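Long-range contact in amino acid adenylation domain-containing protein (Bacillus stratosphericus LAMA 585, PDB 6ULY), which probably selects and activates an alpha-keto acid as its acyl adenylate for nonribosomal depsipeptide synthesis: residues N272-E282 and V306-L316. Numbering follows the deposited sequence.
Sequences NFAFAMINDYE and VPKTIHRFLHL
Asn-279 reaches from helix 272-279 into a hole formed by Thr-309, Arg-312, Phe-313 and Leu-316 of helix 307-316. Its CB lies against Leu-316 CD1, and its CG packs on Arg-312 CG and Leu-316 CD1, both at 4.0 Å. The OD1 branch rests on Phe-313 CA at 3.2 Å and also touches Leu-316 CD1. The ND2 branch passes Arg-312 CB and donates to Thr-309 O at 3.0 Å, in the carbonyl plane and on a lone pair, with an N-H...O angle of 152°. Thr-309 O thus carries two donors, this one and the helical Phe-313 N; the bond from ND2, in the amide plane, sets how the amide is turned.

One turn before Phe-313, Thr-309 returns the knob. With CG2 anti to the backbone N (chi1 -66° for OG1), its methyl settles among Asn-272, Phe-275, Ala-276 and Asn-279, while OG1 bonds to Thr-562 of helix 560-570. Deeper in, Phe-275 points its edge at the face of Phe-313, planes tilted at 62°; Phe-275 CD2 stands 3.4 Å above the ring centre, and Ile-278 CB packs on Phe-313 CE2. Toward the far end, Glu-282 OE1 forms a salt bridge to Arg-312 NH2 at 2.8 Å, its hydrogen bond weak, while OE2 pairs with Arg-557.

The helices follow adjacent parallel strands, 267-270 and 297-301. The rings pack without directional bonds, the Asn-279 bond helps set the helix register, and two arginines probably favour a charged Glu-282.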
loop_
_atom_site.group_PDB
_atom_site.type_symbol
_atom_site.label_atom_id
_atom_site.label_comp_id
_atom_site.label_asym_id
_atom_site.label_seq_id
_atom_site.Cartn_x
_atom_site.Cartn_y
_atom_site.Cartn_z
ATOM N N ASN A 272 -10.597 -10.292 19.812
ATOM C CA ASN A 272 -11.843 -9.896 20.459
ATOM C C ASN A 272 -13.065 -10.521 19.789
ATOM O O ASN A 272 -14.091 -10.725 20.448
ATOM C CB ASN A 272 -11.964 -8.373 20.463
ATOM C CG ASN A 272 -13.094 -7.882 21.342
ATOM O OD1 ASN A 272 -12.983 -7.882 22.570
ATOM N ND2 ASN A 272 -14.189 -7.461 20.718
ATOM N N PHE A 273 -12.979 -10.832 18.491
ATOM C CA PHE A 273 -14.147 -11.354 17.783
ATOM C C PHE A 273 -14.587 -12.694 18.358
ATOM O O PHE A 273 -15.788 -12.989 18.418
ATOM C CB PHE A 273 -13.851 -11.487 16.283
ATOM C CG PHE A 273 -12.996 -12.679 15.926
ATOM C CD1 PHE A 273 -11.639 -12.531 15.715
ATOM C CD2 PHE A 273 -13.554 -13.942 15.783
ATOM C CE1 PHE A 273 -10.850 -13.620 15.387
ATOM C CE2 PHE A 273 -12.769 -15.030 15.459
ATOM C CZ PHE A 273 -11.415 -14.868 15.262
ATOM N N ALA A 274 -13.631 -13.527 18.775
ATOM C CA ALA A 274 -13.985 -14.829 19.324
ATOM C C ALA A 274 -14.794 -14.676 20.604
ATOM O O ALA A 274 -15.757 -15.417 20.831
ATOM C CB ALA A 274 -12.725 -15.655 19.577
ATOM N N PHE A 275 -14.423 -13.712 21.450
ATOM C CA PHE A 275 -15.208 -13.450 22.649
ATOM C C PHE A 275 -16.615 -13.003 22.281
ATOM O O PHE A 275 -17.595 -13.423 22.910
ATOM C CB PHE A 275 -14.521 -12.395 23.513
ATOM C CG PHE A 275 -13.185 -12.829 24.054
ATOM C CD1 PHE A 275 -12.048 -12.774 23.261
ATOM C CD2 PHE A 275 -13.063 -13.283 25.359
ATOM C CE1 PHE A 275 -10.822 -13.172 23.754
ATOM C CE2 PHE A 275 -11.834 -13.681 25.857
ATOM C CZ PHE A 275 -10.713 -13.624 25.054
ATOM N N ALA A 276 -16.735 -12.160 21.256
ATOM C CA ALA A 276 -18.056 -11.727 20.816
ATOM C C ALA A 276 -18.844 -12.884 20.218
ATOM O O ALA A 276 -20.064 -12.968 20.396
ATOM C CB ALA A 276 -17.923 -10.589 19.808
ATOM N N MET A 277 -18.167 -13.786 19.501
ATOM C CA MET A 277 -18.855 -14.946 18.944
ATOM C C MET A 277 -19.460 -15.800 20.051
ATOM O O MET A 277 -20.609 -16.243 19.945
ATOM C CB MET A 277 -17.893 -15.776 18.092
ATOM C CG MET A 277 -17.527 -15.148 16.760
ATOM S SD MET A 277 -16.401 -16.165 15.776
ATOM C CE MET A 277 -17.516 -17.416 15.154
ATOM N N ILE A 278 -18.704 -16.035 21.127
ATOM C CA ILE A 278 -19.227 -16.808 22.251
ATOM C C ILE A 278 -20.426 -16.101 22.870
ATOM O O ILE A 278 -21.428 -16.737 23.222
ATOM C CB ILE A 278 -18.116 -17.059 23.288
ATOM C CG1 ILE A 278 -17.010 -17.936 22.693
ATOM C CG2 ILE A 278 -18.685 -17.712 24.542
ATOM C CD1 ILE A 278 -17.380 -19.401 22.572
ATOM N N ASN A 279 -20.349 -14.774 23.008
ATOM C CA ASN A 279 -21.466 -14.027 23.578
ATOM C C ASN A 279 -22.735 -14.188 22.751
ATOM O O ASN A 279 -23.842 -14.059 23.285
ATOM C CB ASN A 279 -21.104 -12.547 23.702
ATOM C CG ASN A 279 -20.028 -12.298 24.739
ATOM O OD1 ASN A 279 -19.764 -13.147 25.589
ATOM N ND2 ASN A 279 -19.405 -11.128 24.679
ATOM N N ASP A 280 -22.603 -14.463 21.451
ATOM C CA ASP A 280 -23.778 -14.666 20.614
ATOM C C ASP A 280 -24.530 -15.943 20.960
ATOM O O ASP A 280 -25.630 -16.151 20.439
ATOM C CB ASP A 280 -23.384 -14.704 19.135
ATOM C CG ASP A 280 -22.884 -13.364 18.621
ATOM O OD1 ASP A 280 -23.268 -12.315 19.184
ATOM O OD2 ASP A 280 -22.109 -13.365 17.641
ATOM N N TYR A 281 -23.967 -16.798 21.816
ATOM C CA TYR A 281 -24.553 -18.083 22.170
ATOM C C TYR A 281 -25.049 -18.109 23.613
ATOM O O TYR A 281 -24.986 -19.148 24.273
ATOM C CB TYR A 281 -23.540 -19.208 21.957
ATOM C CG TYR A 281 -23.243 -19.536 20.513
ATOM C CD1 TYR A 281 -23.866 -20.605 19.880
ATOM C CD2 TYR A 281 -22.326 -18.789 19.787
ATOM C CE1 TYR A 281 -23.593 -20.915 18.558
ATOM C CE2 TYR A 281 -22.045 -19.090 18.467
ATOM C CZ TYR A 281 -22.681 -20.152 17.857
ATOM O OH TYR A 281 -22.403 -20.452 16.542
ATOM N N GLU A 282 -25.543 -16.979 24.126
ATOM C CA GLU A 282 -25.956 -16.947 25.527
ATOM C C GLU A 282 -27.101 -17.918 25.793
ATOM O O GLU A 282 -27.175 -18.518 26.872
ATOM C CB GLU A 282 -26.357 -15.531 25.937
ATOM C CG GLU A 282 -27.621 -15.012 25.281
ATOM C CD GLU A 282 -28.033 -13.657 25.822
ATOM O OE1 GLU A 282 -27.607 -13.311 26.945
ATOM O OE2 GLU A 282 -28.779 -12.939 25.125
ATOM N N VAL A 306 -12.928 -4.673 23.125
ATOM C CA VAL A 306 -14.142 -3.902 23.413
ATOM C C VAL A 306 -14.522 -4.146 24.865
ATOM O O VAL A 306 -14.704 -5.308 25.265
ATOM C CB VAL A 306 -15.284 -4.298 22.469
ATOM C CG1 VAL A 306 -16.512 -3.444 22.744
ATOM C CG2 VAL A 306 -14.845 -4.165 21.016
ATOM N N PRO A 307 -14.660 -3.098 25.689
ATOM C CA PRO A 307 -15.036 -3.324 27.096
ATOM C C PRO A 307 -16.309 -4.137 27.270
ATOM O O PRO A 307 -16.336 -5.085 28.066
ATOM C CB PRO A 307 -15.186 -1.898 27.642
ATOM C CG PRO A 307 -14.295 -1.065 26.783
ATOM C CD PRO A 307 -14.343 -1.683 25.417
ATOM N N LYS A 308 -17.375 -3.789 26.552
ATOM C CA LYS A 308 -18.639 -4.485 26.755
ATOM C C LYS A 308 -18.598 -5.923 26.253
ATOM O O LYS A 308 -19.414 -6.738 26.691
ATOM C CB LYS A 308 -19.772 -3.712 26.081
ATOM C CG LYS A 308 -20.204 -2.487 26.877
ATOM C CD LYS A 308 -21.328 -1.724 26.193
ATOM C CE LYS A 308 -21.945 -0.699 27.134
ATOM N NZ LYS A 308 -23.002 0.119 26.476
ATOM N N THR A 309 -17.666 -6.257 25.360
ATOM C CA THR A 309 -17.535 -7.640 24.914
ATOM C C THR A 309 -16.937 -8.510 26.013
ATOM O O THR A 309 -17.445 -9.601 26.302
ATOM C CB THR A 309 -16.672 -7.707 23.653
ATOM O OG1 THR A 309 -17.340 -7.047 22.571
ATOM C CG2 THR A 309 -16.393 -9.151 23.262
ATOM N N ILE A 310 -15.855 -8.045 26.639
ATOM C CA ILE A 310 -15.192 -8.851 27.658
ATOM C C ILE A 310 -16.048 -8.933 28.915
ATOM O O ILE A 310 -16.106 -9.978 29.572
ATOM C CB ILE A 310 -13.788 -8.296 27.963
ATOM C CG1 ILE A 310 -13.865 -6.844 28.433
ATOM C CG2 ILE A 310 -12.894 -8.416 26.738
ATOM C CD1 ILE A 310 -12.505 -6.193 28.632
ATOM N N HIS A 311 -16.727 -7.840 29.272
ATOM C CA HIS A 311 -17.564 -7.859 30.468
ATOM C C HIS A 311 -18.721 -8.835 30.303
ATOM O O HIS A 311 -19.016 -9.627 31.207
ATOM C CB HIS A 311 -18.088 -6.457 30.773
ATOM C CG HIS A 311 -18.915 -6.386 32.018
ATOM N ND1 HIS A 311 -20.271 -6.133 32.000
ATOM C CD2 HIS A 311 -18.581 -6.551 33.321
ATOM C CE1 HIS A 311 -20.733 -6.135 33.238
ATOM N NE2 HIS A 311 -19.729 -6.385 34.058
ATOM N N ARG A 312 -19.395 -8.791 29.152
ATOM C CA ARG A 312 -20.468 -9.745 28.892
ATOM C C ARG A 312 -19.929 -11.169 28.863
ATOM O O ARG A 312 -20.575 -12.099 29.355
ATOM C CB ARG A 312 -21.162 -9.404 27.572
ATOM C CG ARG A 312 -22.386 -10.253 27.266
ATOM C CD ARG A 312 -23.548 -9.894 28.175
ATOM N NE ARG A 312 -24.537 -10.967 28.253
ATOM C CZ ARG A 312 -25.595 -10.950 29.056
ATOM N NH1 ARG A 312 -25.811 -9.912 29.856
ATOM N NH2 ARG A 312 -26.441 -11.972 29.061
ATOM N N PHE A 313 -18.740 -11.354 28.290
ATOM C CA PHE A 313 -18.118 -12.671 28.252
ATOM C C PHE A 313 -17.901 -13.212 29.660
ATOM O O PHE A 313 -18.195 -14.379 29.942
ATOM C CB PHE A 313 -16.796 -12.573 27.492
ATOM C CG PHE A 313 -16.141 -13.889 27.207
ATOM C CD1 PHE A 313 -15.276 -14.461 28.125
ATOM C CD2 PHE A 313 -16.348 -14.529 25.996
ATOM C CE1 PHE A 313 -14.652 -15.656 27.852
ATOM C CE2 PHE A 313 -15.727 -15.722 25.716
ATOM C CZ PHE A 313 -14.878 -16.291 26.647
ATOM N N LEU A 314 -17.389 -12.370 30.562
ATOM C CA LEU A 314 -17.155 -12.807 31.936
ATOM C C LEU A 314 -18.469 -13.050 32.668
ATOM O O LEU A 314 -18.568 -13.962 33.499
ATOM C CB LEU A 314 -16.313 -11.770 32.677
ATOM C CG LEU A 314 -14.909 -11.515 32.124
ATOM C CD1 LEU A 314 -14.321 -10.246 32.726
ATOM C CD2 LEU A 314 -13.996 -12.708 32.386
ATOM N N HIS A 315 -19.487 -12.238 32.378
ATOM C CA HIS A 315 -20.784 -12.401 33.024
ATOM C C HIS A 315 -21.459 -13.689 32.569
ATOM O O HIS A 315 -21.956 -14.468 33.391
ATOM C CB HIS A 315 -21.658 -11.183 32.719
ATOM C CG HIS A 315 -22.976 -11.179 33.428
ATOM N ND1 HIS A 315 -24.155 -11.538 32.810
ATOM C CD2 HIS A 315 -23.305 -10.844 34.698
ATOM C CE1 HIS A 315 -25.152 -11.432 33.670
ATOM N NE2 HIS A 315 -24.662 -11.013 34.824
ATOM N N LEU A 316 -21.462 -13.942 31.257
ATOM C CA LEU A 316 -22.121 -15.133 30.733
ATOM C C LEU A 316 -21.491 -16.407 31.280
ATOM O O LEU A 316 -22.194 -17.389 31.548
ATOM C CB LEU A 316 -22.063 -15.140 29.205
ATOM C CG LEU A 316 -23.055 -14.247 28.458
ATOM C CD1 LEU A 316 -22.730 -14.228 26.974
ATOM C CD2 LEU A 316 -24.481 -14.717 28.674
#